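Local coordinates for protein putative glycosyltransferase (GalT1) (Streptococcus parasanguinis FW213, PDB 5HEA) that probably transfers a sugar from a nucleotide-sugar donor to an acceptor, as a family 2 glycosyltransferase with a GT-A-type catalytic domain, here the C-terminal part of a longer protein, at residues Glu5-Ile10 and His104-Leu109; Ser114-Cys119 and Ala175-Gly180; Ser26-Thr31 and Phe35-Ile40; Pro169-Lys174 and Ala193-Leu198. One frame throughout, in Å; residues are numbered along the deposited sequence.

Contact 1 of 4, residues Glu5-Ile10 and His104-Leu109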
loop_
_atom_site.group_PDB
_atom_site.type_symbol
_atom_site.label_atom_id
_atom_site.label_comp_id
_atom_site.label_asym_id
_atom_site.label_seq_id
_atom_site.Cartn_x
_atom_site.Cartn_y
_atom_site.Cartn_z
ATOM N N GLU A 5 -27.617 -40.636 -10.176
ATOM C CA GLU A 5 -27.630 -39.192 -10.426
ATOM C C GLU A 5 -26.231 -38.581 -10.339
ATOM O O GLU A 5 -25.325 -39.162 -9.754
ATOM C CB GLU A 5 -28.576 -38.509 -9.450
ATOM C CG GLU A 5 -29.974 -39.101 -9.483
ATOM C CD GLU A 5 -30.628 -39.133 -8.116
ATOM O OE1 GLU A 5 -31.704 -38.516 -7.964
ATOM O OE2 GLU A 5 -30.074 -39.782 -7.195
ATOM N N LEU A 6 -26.056 -37.408 -10.933
ATOM C CA LEU A 6 -24.727 -36.835 -11.085
ATOM C C LEU A 6 -24.170 -36.309 -9.765
ATOM O O LEU A 6 -24.821 -35.530 -9.059
ATOM C CB LEU A 6 -24.745 -35.729 -12.133
ATOM C CG LEU A 6 -23.424 -35.000 -12.376
ATOM C CD1 LEU A 6 -22.459 -35.882 -13.169
ATOM C CD2 LEU A 6 -23.697 -33.679 -13.090
ATOM N N ILE A 7 -22.970 -36.765 -9.426
ATOM C CA ILE A 7 -22.278 -36.249 -8.265
ATOM C C ILE A 7 -21.198 -35.266 -8.719
ATOM O O ILE A 7 -20.368 -35.587 -9.568
ATOM C CB ILE A 7 -21.657 -37.382 -7.429
ATOM C CG1 ILE A 7 -22.750 -38.297 -6.863
ATOM C CG2 ILE A 7 -20.817 -36.807 -6.286
ATOM C CD1 ILE A 7 -22.189 -39.509 -6.157
ATOM N N SER A 8 -21.205 -34.063 -8.159
ATOM C CA SER A 8 -20.131 -33.110 -8.448
ATOM C C SER A 8 -19.013 -33.191 -7.406
ATOM O O SER A 8 -19.248 -32.966 -6.217
ATOM C CB SER A 8 -20.673 -31.680 -8.512
ATOM O OG SER A 8 -21.593 -31.515 -9.576
ATOM N N ILE A 9 -17.801 -33.495 -7.865
ATOM C CA ILE A 9 -16.620 -33.580 -7.001
ATOM C C ILE A 9 -15.760 -32.347 -7.185
ATOM O O ILE A 9 -15.200 -32.130 -8.264
ATOM C CB ILE A 9 -15.745 -34.786 -7.361
ATOM C CG1 ILE A 9 -16.603 -36.059 -7.452
ATOM C CG2 ILE A 9 -14.603 -34.927 -6.346
ATOM C CD1 ILE A 9 -15.876 -37.227 -8.122
ATOM N N ILE A 10 -15.662 -31.544 -6.130
ATOM C CA ILE A 10 -14.946 -30.278 -6.172
ATOM C C ILE A 10 -13.529 -30.452 -5.649
ATOM O O ILE A 10 -13.315 -30.864 -4.507
ATOM C CB ILE A 10 -15.710 -29.190 -5.381
ATOM C CG1 ILE A 10 -17.044 -28.896 -6.082
ATOM C CG2 ILE A 10 -14.856 -27.917 -5.233
ATOM C CD1 ILE A 10 -18.049 -28.146 -5.225
ATOM N N HIS A 104 -20.128 -46.055 -1.955
ATOM C CA HIS A 104 -20.538 -46.270 -0.567
ATOM C C HIS A 104 -21.228 -45.070 0.072
ATOM O O HIS A 104 -22.199 -45.243 0.799
ATOM C CB HIS A 104 -19.362 -46.744 0.291
ATOM C CG HIS A 104 -18.985 -48.170 0.045
ATOM N ND1 HIS A 104 -18.249 -48.916 0.942
ATOM C CD2 HIS A 104 -19.265 -48.997 -0.992
ATOM C CE1 HIS A 104 -18.088 -50.138 0.465
ATOM N NE2 HIS A 104 -18.696 -50.214 -0.705
ATOM N N LEU A 105 -20.720 -43.863 -0.193
ATOM C CA LEU A 105 -21.356 -42.624 0.255
ATOM C C LEU A 105 -22.722 -42.456 -0.393
ATOM O O LEU A 105 -23.693 -42.058 0.263
ATOM C CB LEU A 105 -20.486 -41.398 -0.096
ATOM C CG LEU A 105 -19.270 -41.152 0.797
ATOM C CD1 LEU A 105 -18.444 -39.977 0.280
ATOM C CD2 LEU A 105 -19.718 -40.918 2.245
ATOM N N TYR A 106 -22.790 -42.746 -1.690
ATOM C CA TYR A 106 -24.035 -42.596 -2.432
ATOM C C TYR A 106 -25.112 -43.531 -1.876
ATOM O O TYR A 106 -26.197 -43.089 -1.520
ATOM C CB TYR A 106 -23.833 -42.841 -3.931
ATOM C CG TYR A 106 -25.112 -42.677 -4.739
ATOM C CD1 TYR A 106 -25.556 -41.416 -5.119
ATOM C CD2 TYR A 106 -25.886 -43.782 -5.097
ATOM C CE1 TYR A 106 -26.729 -41.256 -5.846
ATOM C CE2 TYR A 106 -27.066 -43.628 -5.831
ATOM C CZ TYR A 106 -27.477 -42.365 -6.199
ATOM O OH TYR A 106 -28.638 -42.192 -6.921
ATOM N N ARG A 107 -24.795 -44.822 -1.787
ATOM C CA ARG A 107 -25.732 -45.797 -1.223
ATOM C C ARG A 107 -26.194 -45.434 0.188
ATOM O O ARG A 107 -27.374 -45.563 0.520
ATOM C CB ARG A 107 -25.092 -47.180 -1.197
ATOM C CG ARG A 107 -24.914 -47.759 -2.571
ATOM C CD ARG A 107 -25.696 -49.052 -2.714
ATOM N NE ARG A 107 -25.922 -49.361 -4.122
ATOM C CZ ARG A 107 -24.984 -49.830 -4.934
ATOM N NH1 ARG A 107 -23.761 -50.055 -4.470
ATOM N NH2 ARG A 107 -25.268 -50.079 -6.207
ATOM N N ALA A 108 -25.261 -44.973 1.017
ATOM C CA ALA A 108 -25.574 -44.678 2.410
ATOM C C ALA A 108 -26.567 -43.519 2.502
ATOM O O ALA A 108 -27.417 -43.482 3.383
ATOM C CB ALA A 108 -24.294 -44.366 3.192
ATOM N N LEU A 109 -26.466 -42.576 1.573
ATOM C CA LEU A 109 -27.364 -41.431 1.576
ATOM C C LEU A 109 -28.736 -41.848 1.030
ATOM O O LEU A 109 -29.771 -41.689 1.693
ATOM C CB LEU A 109 -26.759 -40.291 0.743
ATOM C CG LEU A 109 -27.444 -38.923 0.728
ATOM C CD1 LEU A 109 -26.434 -37.815 0.421
ATOM C CD2 LEU A 109 -28.595 -38.906 -0.308
#

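Contact 2 of 4, residues Ser114-Cys119 and Ala175-Gly180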
loop_
_atom_site.group_PDB
_atom_site.type_symbol
_atom_site.label_atom_id
_atom_site.label_comp_id
_atom_site.label_asym_id
_atom_site.label_seq_id
_atom_site.Cartn_x
_atom_site.Cartn_y
_atom_site.Cartn_z
ATOM N N SER A 114 -31.369 -39.992 3.641
ATOM C CA SER A 114 -30.654 -38.924 4.338
ATOM C C SER A 114 -30.359 -37.775 3.392
ATOM O O SER A 114 -30.465 -37.924 2.185
ATOM C CB SER A 114 -29.338 -39.449 4.905
ATOM O OG SER A 114 -29.575 -40.296 6.004
ATOM N N ASP A 115 -29.953 -36.636 3.942
ATOM C CA ASP A 115 -29.618 -35.479 3.119
ATOM C C ASP A 115 -28.112 -35.363 2.942
ATOM O O ASP A 115 -27.634 -34.673 2.044
ATOM C CB ASP A 115 -30.149 -34.223 3.785
ATOM C CG ASP A 115 -31.659 -34.288 4.001
ATOM O OD1 ASP A 115 -32.102 -34.233 5.165
ATOM O OD2 ASP A 115 -32.395 -34.422 3.004
ATOM N N ILE A 116 -27.387 -36.024 3.841
ATOM C CA ILE A 116 -25.926 -36.021 3.874
ATOM C C ILE A 116 -25.467 -37.410 4.309
ATOM O O ILE A 116 -26.092 -38.024 5.175
ATOM C CB ILE A 116 -25.386 -34.975 4.885
ATOM C CG1 ILE A 116 -25.895 -33.572 4.520
ATOM C CG2 ILE A 116 -23.839 -35.003 4.928
ATOM C CD1 ILE A 116 -25.573 -32.487 5.541
ATOM N N SER A 117 -24.412 -37.923 3.682
ATOM C CA SER A 117 -23.718 -39.096 4.194
ATOM C C SER A 117 -22.252 -38.717 4.430
ATOM O O SER A 117 -21.708 -37.832 3.763
ATOM C CB SER A 117 -23.834 -40.292 3.245
ATOM O OG SER A 117 -23.137 -40.061 2.035
ATOM N N VAL A 118 -21.634 -39.374 5.402
ATOM C CA VAL A 118 -20.296 -39.026 5.855
ATOM C C VAL A 118 -19.558 -40.324 6.095
ATOM O O VAL A 118 -20.116 -41.256 6.683
ATOM C CB VAL A 118 -20.344 -38.239 7.191
ATOM C CG1 VAL A 118 -18.923 -37.870 7.678
ATOM C CG2 VAL A 118 -21.218 -36.987 7.067
ATOM N N CYS A 119 -18.320 -40.413 5.625
ATOM C CA CYS A 119 -17.487 -41.550 6.005
ATOM C C CYS A 119 -16.286 -41.058 6.790
ATOM O O CYS A 119 -16.164 -39.865 7.077
ATOM C CB CYS A 119 -17.072 -42.414 4.794
ATOM S SG CYS A 119 -15.875 -41.679 3.640
ATOM N N ALA A 175 -27.216 -31.152 -3.076
ATOM C CA ALA A 175 -26.739 -29.865 -3.582
ATOM C C ALA A 175 -27.640 -28.716 -3.134
ATOM O O ALA A 175 -27.181 -27.582 -2.971
ATOM C CB ALA A 175 -26.611 -29.896 -5.097
ATOM N N GLU A 176 -28.916 -29.016 -2.904
ATOM C CA GLU A 176 -29.857 -27.993 -2.442
ATOM C C GLU A 176 -29.462 -27.406 -1.077
ATOM O O GLU A 176 -29.846 -26.289 -0.751
ATOM C CB GLU A 176 -31.288 -28.545 -2.392
ATOM C CG GLU A 176 -31.482 -29.670 -1.378
ATOM C CD GLU A 176 -32.863 -30.296 -1.443
ATOM O OE1 GLU A 176 -33.806 -29.619 -1.916
ATOM O OE2 GLU A 176 -33.005 -31.466 -1.022
ATOM N N LEU A 177 -28.689 -28.154 -0.293
ATOM C CA LEU A 177 -28.218 -27.671 1.002
ATOM C C LEU A 177 -27.342 -26.402 0.900
ATOM O O LEU A 177 -27.223 -25.649 1.862
ATOM C CB LEU A 177 -27.424 -28.767 1.718
ATOM C CG LEU A 177 -28.065 -29.848 2.592
ATOM C CD1 LEU A 177 -29.581 -29.879 2.557
ATOM C CD2 LEU A 177 -27.488 -31.194 2.251
ATOM N N PHE A 178 -26.729 -26.165 -0.254
ATOM C CA PHE A 178 -25.781 -25.053 -0.382
ATOM C C PHE A 178 -26.401 -23.657 -0.597
ATOM O O PHE A 178 -25.668 -22.665 -0.723
ATOM C CB PHE A 178 -24.716 -25.354 -1.451
ATOM C CG PHE A 178 -23.676 -26.339 -0.993
ATOM C CD1 PHE A 178 -22.492 -25.903 -0.421
ATOM C CD2 PHE A 178 -23.903 -27.701 -1.101
ATOM C CE1 PHE A 178 -21.542 -26.805 0.018
ATOM C CE2 PHE A 178 -22.959 -28.614 -0.672
ATOM C CZ PHE A 178 -21.779 -28.171 -0.107
ATOM N N GLU A 179 -27.729 -23.575 -0.638
ATOM C CA GLU A 179 -28.394 -22.269 -0.739
ATOM C C GLU A 179 -27.930 -21.315 0.369
ATOM O O GLU A 179 -28.177 -21.553 1.561
ATOM C CB GLU A 179 -29.921 -22.406 -0.694
ATOM C CG GLU A 179 -30.636 -21.046 -0.766
ATOM C CD GLU A 179 -32.142 -21.115 -0.517
ATOM O OE1 GLU A 179 -32.647 -22.171 -0.073
ATOM O OE2 GLU A 179 -32.821 -20.095 -0.765
ATOM N N GLY A 180 -27.241 -20.248 -0.029
ATOM C CA GLY A 180 -26.799 -19.238 0.914
ATOM C C GLY A 180 -25.582 -19.628 1.731
ATOM O O GLY A 180 -25.161 -18.874 2.616
HETATM O O HOH W 1 -32.671 -31.261 1.659
#

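Contact 3 of 4, residues Ser26-Thr31 and Phe35-Ile40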
loop_
_atom_site.group_PDB
_atom_site.type_symbol
_atom_site.label_atom_id
_atom_site.label_comp_id
_atom_site.label_asym_id
_atom_site.label_seq_id
_atom_site.Cartn_x
_atom_site.Cartn_y
_atom_site.Cartn_z
ATOM N N SER A 26 -7.033 -41.969 -8.563
ATOM C CA SER A 26 -7.953 -42.633 -7.627
ATOM C C SER A 26 -9.425 -42.257 -7.867
ATOM O O SER A 26 -10.317 -43.073 -7.640
ATOM C CB SER A 26 -7.545 -42.389 -6.168
ATOM O OG SER A 26 -7.933 -41.100 -5.734
ATOM N N LEU A 27 -9.678 -41.045 -8.357
ATOM C CA LEU A 27 -11.047 -40.613 -8.662
ATOM C C LEU A 27 -11.613 -41.198 -9.956
ATOM O O LEU A 27 -12.772 -41.611 -10.009
ATOM C CB LEU A 27 -11.140 -39.079 -8.732
ATOM C CG LEU A 27 -10.879 -38.309 -7.438
ATOM C CD1 LEU A 27 -10.924 -36.787 -7.686
ATOM C CD2 LEU A 27 -11.901 -38.701 -6.406
ATOM N N LEU A 28 -10.809 -41.203 -11.011
ATOM C CA LEU A 28 -11.246 -41.783 -12.276
ATOM C C LEU A 28 -11.522 -43.290 -12.172
ATOM O O LEU A 28 -12.289 -43.833 -12.964
ATOM C CB LEU A 28 -10.228 -41.491 -13.373
ATOM C CG LEU A 28 -10.105 -40.008 -13.734
ATOM C CD1 LEU A 28 -9.096 -39.802 -14.866
ATOM C CD2 LEU A 28 -11.469 -39.439 -14.110
ATOM N N ARG A 29 -10.913 -43.953 -11.189
ATOM C CA ARG A 29 -11.182 -45.369 -10.926
ATOM C C ARG A 29 -12.422 -45.630 -10.067
ATOM O O ARG A 29 -12.589 -46.739 -9.561
ATOM C CB ARG A 29 -9.985 -46.025 -10.233
ATOM C CG ARG A 29 -8.763 -46.214 -11.121
ATOM C CD ARG A 29 -7.708 -47.041 -10.403
ATOM N NE ARG A 29 -7.425 -46.537 -9.058
ATOM C CZ ARG A 29 -6.302 -45.907 -8.711
ATOM N NH1 ARG A 29 -5.343 -45.708 -9.610
ATOM N NH2 ARG A 29 -6.132 -45.485 -7.463
ATOM N N GLN A 30 -13.284 -44.631 -9.887
ATOM C CA GLN A 30 -14.466 -44.818 -9.041
ATOM C C GLN A 30 -15.446 -45.809 -9.655
ATOM O O GLN A 30 -15.729 -45.748 -10.850
ATOM C CB GLN A 30 -15.179 -43.490 -8.769
ATOM C CG GLN A 30 -14.485 -42.636 -7.742
ATOM C CD GLN A 30 -14.232 -43.390 -6.456
ATOM O OE1 GLN A 30 -15.173 -43.757 -5.740
ATOM N NE2 GLN A 30 -12.961 -43.641 -6.157
ATOM N N THR A 31 -15.968 -46.709 -8.824
ATOM C CA THR A 31 -17.002 -47.650 -9.252
ATOM C C THR A 31 -18.312 -46.928 -9.570
ATOM O O THR A 31 -19.110 -47.401 -10.384
ATOM C CB THR A 31 -17.255 -48.742 -8.184
ATOM O OG1 THR A 31 -17.670 -48.133 -6.961
ATOM C CG2 THR A 31 -15.992 -49.525 -7.920
ATOM N N PHE A 35 -20.154 -39.030 -12.401
ATOM C CA PHE A 35 -19.674 -37.862 -11.686
ATOM C C PHE A 35 -19.069 -36.847 -12.640
ATOM O O PHE A 35 -18.770 -37.160 -13.792
ATOM C CB PHE A 35 -18.640 -38.248 -10.619
ATOM C CG PHE A 35 -17.455 -39.007 -11.163
ATOM C CD1 PHE A 35 -16.432 -38.349 -11.829
ATOM C CD2 PHE A 35 -17.371 -40.375 -11.010
ATOM C CE1 PHE A 35 -15.352 -39.047 -12.336
ATOM C CE2 PHE A 35 -16.295 -41.083 -11.505
ATOM C CZ PHE A 35 -15.279 -40.420 -12.167
ATOM N N GLU A 36 -18.910 -35.626 -12.145
ATOM C CA GLU A 36 -18.025 -34.658 -12.758
ATOM C C GLU A 36 -16.970 -34.273 -11.724
ATOM O O GLU A 36 -17.258 -34.151 -10.524
ATOM C CB GLU A 36 -18.796 -33.430 -13.241
ATOM C CG GLU A 36 -19.540 -32.675 -12.152
ATOM C CD GLU A 36 -20.232 -31.418 -12.670
ATOM O OE1 GLU A 36 -20.003 -31.028 -13.836
ATOM O OE2 GLU A 36 -21.013 -30.818 -11.910
ATOM N N ILE A 37 -15.741 -34.115 -12.192
ATOM C CA ILE A 37 -14.670 -33.590 -11.369
ATOM C C ILE A 37 -14.437 -32.156 -11.783
ATOM O O ILE A 37 -14.095 -31.880 -12.934
ATOM C CB ILE A 37 -13.378 -34.382 -11.549
ATOM C CG1 ILE A 37 -13.615 -35.834 -11.120
ATOM C CG2 ILE A 37 -12.257 -33.725 -10.743
ATOM C CD1 ILE A 37 -12.520 -36.807 -11.496
ATOM N N ILE A 38 -14.656 -31.241 -10.846
ATOM C CA ILE A 38 -14.395 -29.836 -11.070
ATOM C C ILE A 38 -13.065 -29.490 -10.434
ATOM O O ILE A 38 -12.942 -29.406 -9.210
ATOM C CB ILE A 38 -15.516 -28.970 -10.513
ATOM C CG1 ILE A 38 -16.853 -29.492 -11.043
ATOM C CG2 ILE A 38 -15.310 -27.508 -10.909
ATOM C CD1 ILE A 38 -18.029 -28.811 -10.444
ATOM N N LEU A 39 -12.056 -29.361 -11.288
ATOM C CA LEU A 39 -10.713 -29.007 -10.875
ATOM C C LEU A 39 -10.590 -27.497 -10.881
ATOM O O LEU A 39 -10.640 -26.886 -11.939
ATOM C CB LEU A 39 -9.693 -29.596 -11.863
ATOM C CG LEU A 39 -9.364 -31.080 -11.757
ATOM C CD1 LEU A 39 -8.343 -31.500 -12.832
ATOM C CD2 LEU A 39 -8.841 -31.376 -10.363
ATOM N N ILE A 40 -10.438 -26.881 -9.713
ATOM C CA ILE A 40 -10.237 -25.437 -9.690
ATOM C C ILE A 40 -8.767 -25.114 -9.468
ATOM O O ILE A 40 -8.277 -25.128 -8.332
ATOM C CB ILE A 40 -11.117 -24.707 -8.643
ATOM C CG1 ILE A 40 -12.594 -25.086 -8.810
ATOM C CG2 ILE A 40 -10.948 -23.199 -8.768
ATOM C CD1 ILE A 40 -13.008 -26.288 -7.981
#

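Contact 4 of 4, residues Pro169-Lys174 and Ala193-Leu198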
loop_
_atom_site.group_PDB
_atom_site.type_symbol
_atom_site.label_atom_id
_atom_site.label_comp_id
_atom_site.label_asym_id
_atom_site.label_seq_id
_atom_site.Cartn_x
_atom_site.Cartn_y
_atom_site.Cartn_z
ATOM N N PRO A 169 -13.777 -32.885 3.060
ATOM C CA PRO A 169 -14.012 -34.156 2.358
ATOM C C PRO A 169 -14.684 -35.208 3.224
ATOM O O PRO A 169 -14.999 -34.949 4.393
ATOM C CB PRO A 169 -12.594 -34.620 1.980
ATOM C CG PRO A 169 -11.792 -33.316 1.916
ATOM C CD PRO A 169 -12.344 -32.529 3.079
ATOM N N THR A 170 -14.883 -36.387 2.633
ATOM C CA THR A 170 -15.516 -37.571 3.262
ATOM C C THR A 170 -17.031 -37.468 3.361
ATOM O O THR A 170 -17.673 -38.309 3.975
ATOM C CB THR A 170 -14.904 -37.994 4.660
ATOM O OG1 THR A 170 -15.544 -37.292 5.731
ATOM C CG2 THR A 170 -13.377 -37.783 4.714
ATOM N N LYS A 171 -17.599 -36.440 2.734
ATOM C CA LYS A 171 -18.988 -36.090 2.944
ATOM C C LYS A 171 -19.685 -35.851 1.618
ATOM O O LYS A 171 -19.178 -35.139 0.752
ATOM C CB LYS A 171 -19.072 -34.846 3.847
ATOM C CG LYS A 171 -18.357 -35.062 5.197
ATOM C CD LYS A 171 -18.143 -33.784 5.967
ATOM C CE LYS A 171 -17.325 -34.073 7.219
ATOM N NZ LYS A 171 -15.925 -34.511 6.915
ATOM N N LEU A 172 -20.847 -36.473 1.461
ATOM C CA LEU A 172 -21.682 -36.290 0.277
ATOM C C LEU A 172 -22.932 -35.496 0.662
ATOM O O LEU A 172 -23.701 -35.928 1.522
ATOM C CB LEU A 172 -22.066 -37.652 -0.305
ATOM C CG LEU A 172 -22.914 -37.664 -1.576
ATOM C CD1 LEU A 172 -22.099 -37.125 -2.745
ATOM C CD2 LEU A 172 -23.448 -39.069 -1.872
ATOM N N PHE A 173 -23.120 -34.336 0.027
ATOM C CA PHE A 173 -24.205 -33.406 0.358
ATOM C C PHE A 173 -25.230 -33.294 -0.773
ATOM O O PHE A 173 -24.847 -33.164 -1.932
ATOM C CB PHE A 173 -23.648 -31.986 0.568
ATOM C CG PHE A 173 -22.591 -31.880 1.636
ATOM C CD1 PHE A 173 -22.946 -31.739 2.971
ATOM C CD2 PHE A 173 -21.245 -31.898 1.303
ATOM C CE1 PHE A 173 -21.975 -31.640 3.961
ATOM C CE2 PHE A 173 -20.258 -31.793 2.290
ATOM C CZ PHE A 173 -20.626 -31.667 3.621
ATOM N N LYS A 174 -26.521 -33.309 -0.440
ATOM C CA LYS A 174 -27.532 -32.845 -1.387
ATOM C C LYS A 174 -27.174 -31.429 -1.777
ATOM O O LYS A 174 -26.827 -30.609 -0.919
ATOM C CB LYS A 174 -28.936 -32.886 -0.782
ATOM C CG LYS A 174 -29.530 -34.293 -0.798
ATOM C CD LYS A 174 -30.962 -34.307 -0.325
ATOM C CE LYS A 174 -31.474 -35.733 -0.219
ATOM N NZ LYS A 174 -32.766 -35.812 0.534
ATOM N N ALA A 193 -15.642 -23.152 9.578
ATOM C CA ALA A 193 -16.693 -22.130 9.552
ATOM C C ALA A 193 -17.911 -22.518 8.724
ATOM O O ALA A 193 -18.927 -21.826 8.764
ATOM C CB ALA A 193 -16.120 -20.801 9.033
ATOM N N THR A 194 -17.835 -23.633 7.998
ATOM C CA THR A 194 -18.810 -23.875 6.931
ATOM C C THR A 194 -19.566 -25.209 6.995
ATOM O O THR A 194 -20.785 -25.237 6.815
ATOM C CB THR A 194 -18.132 -23.733 5.523
ATOM O OG1 THR A 194 -17.453 -22.474 5.445
ATOM C CG2 THR A 194 -19.174 -23.799 4.403
ATOM N N ILE A 195 -18.845 -26.305 7.219
ATOM C CA ILE A 195 -19.425 -27.646 7.101
ATOM C C ILE A 195 -20.629 -27.811 8.026
ATOM O O ILE A 195 -21.685 -28.281 7.605
ATOM C CB ILE A 195 -18.360 -28.749 7.328
ATOM C CG1 ILE A 195 -17.319 -28.699 6.208
ATOM C CG2 ILE A 195 -18.995 -30.133 7.343
ATOM C CD1 ILE A 195 -17.942 -28.804 4.798
ATOM N N TYR A 196 -20.491 -27.376 9.272
ATOM C CA TYR A 196 -21.586 -27.537 10.233
ATOM C C TYR A 196 -22.870 -26.826 9.804
ATOM O O TYR A 196 -23.976 -27.270 10.139
ATOM C CB TYR A 196 -21.158 -27.102 11.637
ATOM C CG TYR A 196 -21.176 -25.609 11.863
ATOM C CD1 TYR A 196 -20.106 -24.818 11.476
ATOM C CD2 TYR A 196 -22.253 -24.999 12.495
ATOM C CE1 TYR A 196 -20.115 -23.444 11.694
ATOM C CE2 TYR A 196 -22.272 -23.627 12.720
ATOM C CZ TYR A 196 -21.200 -22.858 12.316
ATOM O OH TYR A 196 -21.218 -21.497 12.529
ATOM N N ARG A 197 -22.745 -25.732 9.057
ATOM C CA ARG A 197 -23.947 -25.057 8.574
ATOM C C ARG A 197 -24.734 -25.926 7.587
ATOM O O ARG A 197 -25.963 -25.902 7.570
ATOM C CB ARG A 197 -23.614 -23.680 7.996
ATOM C CG ARG A 197 -22.976 -22.757 9.038
ATOM C CD ARG A 197 -22.756 -21.362 8.509
ATOM N NE ARG A 197 -21.450 -21.191 7.873
ATOM C CZ ARG A 197 -21.271 -20.698 6.647
ATOM N NH1 ARG A 197 -22.330 -20.349 5.919
ATOM N NH2 ARG A 197 -20.040 -20.541 6.145
ATOM N N LEU A 198 -24.034 -26.708 6.774
ATOM C CA LEU A 198 -24.710 -27.695 5.928
ATOM C C LEU A 198 -25.458 -28.750 6.749
ATOM O O LEU A 198 -26.600 -29.114 6.429
ATOM C CB LEU A 198 -23.696 -28.374 5.013
ATOM C CG LEU A 198 -23.067 -27.420 4.003
ATOM C CD1 LEU A 198 -21.785 -28.040 3.437
ATOM C CD2 LEU A 198 -24.076 -27.143 2.889
#

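Contact 1 of 4, residues Glu5-Ile10 and His104-Leu109
Tyr106 and Glu5 share the polar half of this contact: the phenol OH donates to Glu5 OE2 at 2.8 Å. The carboxylate oxygen lies in the plane of the ring, at its edge, while the carboxylate's own plane stands at 88° to that ring. The hydroxyl comes to the anti side of OE2, 24° out of the carboxylate plane. A bend at chi2 turns the glutamate end toward the helix, although its CB does not point there. The same OE2 also pairs with Tyr87 OH, and OE1 forms a salt bridge with Lys86, so the carboxylate is gripped through both oxygens and its rotation is restricted.

Strand 7-13 belongs to the central sheet of the GT-A-type, Rossmann-like domain, and helix 101-110 packs beside its beginning; the closest CA atoms, those of Ile7 and Tyr106, are 8.8 Å apart.

The apolar half is smaller. With CG of Tyr106 anti to the backbone N (chi1 -179°), the ring extends toward the strand, and Ile7 CD1 approaches Tyr106 CD1 obliquely at 4.0 Å. Tyr32 adds a second aromatic ring that meets the ring of Tyr106, and also touches Ile7.

Contact 2 of 4, residues Ser114-Cys119 and Ala175-Gly180
Leu177 reaches Ile116 with chi1 at -86° and chi2 at 8°, the second angle close to eclipsed, and this pair of torsions carries CD2 across to the strand. Ile116 answers with CG1 anti to its carbonyl carbon (chi1 -58°), a setting that brings this branch, rather than CG2, to the leucine. Leu177 CD2 is the atom that does the touching: it lies 3.7 Å from Ile116 CG1, 4.0 Å from Ile116 CD1 and 3.5 Å from the backbone oxygen Asp115 O.

At the margin, one water makes weak hydrogen bonds to Asp115 OD2 at 3.4 Å and Glu176 OE2 at 2.7 Å, donating to both. It lies between Asp115 OD2 and Glu176 OE2, 5.0 Å apart, which may ease their repulsion. Asp115 has stronger partners: Ser203 N at OD1 and a salt bridge from Lys174 to OD2.

The arrangement is a short 3-10 turn, residues 175-178, folding back from the end of strand 171-174 against the start of its antiparallel neighbour 116-125, in the GT-A-type domain's mixed sheet.

Contact 3 of 4, residues Ser26-Thr31 and Phe35-Ile40
The Phe35 ring is approached obliquely by three groups of the segment 26-31: Leu27 O, Leu28 CA and Gln30 CB. Its far end does the touching, with Phe35 CZ 3.5 Å from Leu27 O and Phe35 CE2 3.8 Å from Gln30 CB. Phe35 CG sits between the backbone N and the carbonyl carbon (chi1 57°), and in this setting the ring projects from the first residue of the strand onto the helix end.

A second flat group, the Gln30 amide, bends away from the phenylalanine at chi2. Gln30 NE2 donates to Ser26 O at 3.1 Å, with an N-H...O angle of 161°; the acceptor is in the amide plane, while the donor is tilted 27° from the carbonyl plane. Bonds from NE2 to Glu98 O and from Leu102 N to OE1 further fix the amide's rotation.

Beyond the ring, Ile37 CD1 meets two leucines, 3.8 Å from Leu27 CB and 3.9 Å from Leu28 CD2. The Leu28 side chain crosses that of Ile37 at about a right angle.

The contact joins the end of helix 20-28 to strand 35-41, the last two elements of a beta-alpha-beta unit that starts with strand 7-13. The pairing is largely apolar, apart from the carbonyl oxygen of Leu27 against the ring, consistent with a helix end held against the sheet by packing and kept in shape by the hydrogen bonds of the Gln30 amide, within the segment and outside it.

Contact 4 of 4, residues Pro169-Lys174 and Ala193-Leu198
Lys171 and Ile195 make the first touch along the strand, with Lys171 CD 4.0 Å from Ile195 CG2. The aliphatic part of the lysine packs on the helix, and a bend at chi4 (66°) turns the ammonium back to Pro169 O. The bond from Lys171 NZ to Pro169 O is 2.7 Å long and runs almost straight along the carbonyl direction, with a C=O...NZ angle of 174°. Phe167 O and Leu163 O also accept from NZ, so three backbone carbonyls bond the buried ammonium, which probably offsets the cost of burying its charge.

Two residues on, Phe173 carries most of the packing. CD1 of Leu198 lies over one face of the Phe173 ring, offset toward the rim: a CH-pi contact, 3.8 Å from the centroid and 18° off the ring normal. Phe173 CE1, the nearest ring atom, is 3.6 Å from Leu198 CD1. Ile195 CD1 comes obliquely to Phe173 CZ at 4.1 Å. Ile195 and Leu198, one helical turn apart, thus share the ring between them.

Strand 171-174 runs antiparallel to strand 87-90 and strand 116-125, with Phe173 also touching Ile116. Helix 195-201 packs against this part of the mixed sheet, with Tyr196 directed to helix 231-247 and Leu198 also meeting Phe178 and Ile181.

Contacts 2, 3 and 4 are buried, whereas contact 1 is only partly so, and it alone has a direct side-chain hydrogen bond between its segments. All four reach the same mixed sheet. Contact 3 packs a helix on strand 35-41, which pairs with strand 7-13 of contact 1; Ser8 OG and Glu36 OE2 meet at 2.5 Å. Contacts 2 and 4 are the closest pair, their centres about 6 Å apart, because strands 116-125 and 171-174 are neighbours. Contacts 3 and 4, about 18 Å apart between centres, do not touch. Aliphatic packing dominates contact 2, whereas an aromatic ring receives helical or turn residues in contacts 3 and 4.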